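Local coordinates for peptide methionine sulfoxide reductase MsrA (Corynebacterium diphtheriae, PDB 4D7L), which reduces the S-epimer of methionine sulfoxide to methionine, probably repairing oxidised proteins, and is regenerated by thiol-disulfide exchange, at residues I159-G163 against P164-Q168. Residues are numbered along the deposited sequence; the frame is centred on the assembly and turned at random.
Sequences IYTAG and PNAEQ
Gly-163 and Ala-166 close a type I beta turn that swings the chain from the end of strand 158-161 into the first turn of helix 166-186. The closing hydrogen bond of the turn, from Ala-166 N to Gly-163 O, is 3.1 Å long and bent to 139° at the hydrogen, with the donor well above the carbonyl plane. Gly-163 has a positive phi (92°) and an extended psi where the chain, having left the strand, enters the turn. One water bridges Ala-162 O, just ahead of the turn, and Asn-165 N, donating to the first at 2.8 Å and accepting from the second, also at 2.8 Å. Asn-165 occupies the N-cap position, yet its side chain makes no capping bond.

Thr-161 reaches from strand to helix: its hydroxyl, set between the backbone N and carbonyl carbon (chi1 58°), donates from OG1 to Ala-166 O at 2.7 Å, approaching above the carbonyl plane. Ala-166 CB turns toward the preceding segment, 3.4 Å from Gly-163 O and 3.7 Å from Ala-162 C.

The turn opens the beta-alpha-beta crossover from strand 158-161 through helix 166-186 to the parallel strand 195-198. Thr-161 pairs through its backbone with Leu-197 and Leu-199, its side chain touches Gln-169 and Ala-170 on the helix, and Pro-198 lies against both Thr-161 and Ala-166.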
loop_
_atom_site.group_PDB
_atom_site.type_symbol
_atom_site.label_atom_id
_atom_site.label_comp_id
_atom_site.label_asym_id
_atom_site.label_seq_id
_atom_site.Cartn_x
_atom_site.Cartn_y
_atom_site.Cartn_z
ATOM N N ILE A 159 4.870 1.420 5.612
ATOM C CA ILE A 159 3.915 2.360 6.190
ATOM C C ILE A 159 4.467 3.763 5.970
ATOM O O ILE A 159 5.533 4.104 6.498
ATOM C CB ILE A 159 3.687 2.137 7.695
ATOM C CG1 ILE A 159 3.163 0.722 7.966
ATOM C CG2 ILE A 159 2.681 3.176 8.242
ATOM C CD1 ILE A 159 3.184 0.338 9.446
ATOM N N TYR A 160 3.769 4.582 5.184
ATOM C CA TYR A 160 4.182 5.987 5.043
ATOM C C TYR A 160 3.158 6.876 5.729
ATOM O O TYR A 160 1.963 6.688 5.563
ATOM C CB TYR A 160 4.332 6.386 3.567
ATOM C CG TYR A 160 5.250 5.451 2.776
ATOM C CD1 TYR A 160 6.503 5.088 3.270
ATOM C CD2 TYR A 160 4.850 4.932 1.545
ATOM C CE1 TYR A 160 7.353 4.215 2.550
ATOM C CE2 TYR A 160 5.679 4.066 0.822
ATOM C CZ TYR A 160 6.915 3.718 1.333
ATOM O OH TYR A 160 7.709 2.871 0.630
ATOM N N THR A 161 3.625 7.842 6.509
ATOM C CA THR A 161 2.710 8.652 7.302
ATOM C C THR A 161 2.515 10.071 6.747
ATOM O O THR A 161 3.292 10.557 5.920
ATOM C CB THR A 161 3.192 8.726 8.755
ATOM O OG1 THR A 161 4.513 9.279 8.795
ATOM C CG2 THR A 161 3.210 7.333 9.374
ATOM N N ALA A 162 1.440 10.721 7.172
ATOM C CA ALA A 162 1.083 12.025 6.630
ATOM C C ALA A 162 0.508 12.939 7.708
ATOM O O ALA A 162 0.194 12.502 8.818
ATOM C CB ALA A 162 0.074 11.865 5.486
ATOM N N GLY A 163 0.338 14.207 7.366
ATOM C CA GLY A 163 -0.276 15.150 8.289
ATOM C C GLY A 163 0.726 15.887 9.147
ATOM O O GLY A 163 1.935 15.688 9.024
ATOM N N PRO A 164 0.227 16.772 10.013
ATOM C CA PRO A 164 1.095 17.645 10.812
ATOM C C PRO A 164 1.957 16.890 11.824
ATOM O O PRO A 164 2.978 17.413 12.271
ATOM C CB PRO A 164 0.108 18.567 11.534
ATOM C CG PRO A 164 -1.231 17.902 11.426
ATOM C CD PRO A 164 -1.205 17.073 10.176
ATOM N N ASN A 165 1.540 15.685 12.195
ATOM C CA ASN A 165 2.313 14.879 13.125
ATOM C C ASN A 165 2.955 13.672 12.446
ATOM O O ASN A 165 3.168 12.652 13.093
ATOM C CB ASN A 165 1.438 14.428 14.296
ATOM C CG ASN A 165 0.973 15.592 15.138
ATOM O OD1 ASN A 165 -0.106 16.127 14.927
ATOM N ND2 ASN A 165 1.801 16.002 16.084
ATOM N N ALA A 166 3.265 13.794 11.149
ATOM C CA ALA A 166 3.734 12.634 10.362
ATOM C C ALA A 166 4.963 11.935 10.962
ATOM O O ALA A 166 5.032 10.704 10.972
ATOM C CB ALA A 166 4.041 13.059 8.910
ATOM N N GLU A 167 5.937 12.692 11.462
ATOM C CA GLU A 167 7.120 12.040 12.024
ATOM C C GLU A 167 6.804 11.367 13.361
ATOM O O GLU A 167 7.326 10.292 13.650
ATOM C CB GLU A 167 8.282 13.032 12.182
ATOM C CG GLU A 167 9.523 12.438 12.871
ATOM C CD GLU A 167 9.972 11.096 12.277
ATOM O OE1 GLU A 167 10.000 10.953 11.033
ATOM O OE2 GLU A 167 10.291 10.177 13.064
ATOM N N GLN A 168 5.945 11.983 14.171
ATOM C CA GLN A 168 5.506 11.341 15.402
ATOM C C GLN A 168 4.710 10.067 15.103
ATOM O O GLN A 168 4.865 9.047 15.799
ATOM C CB GLN A 168 4.648 12.291 16.252
ATOM C CG GLN A 168 5.405 13.475 16.835
ATOM C CD GLN A 168 5.772 14.545 15.796
ATOM O OE1 GLN A 168 5.291 14.530 14.655
ATOM N NE2 GLN A 168 6.640 15.477 16.194
HETATM O O HOH W 1 -0.157 13.668 11.327
#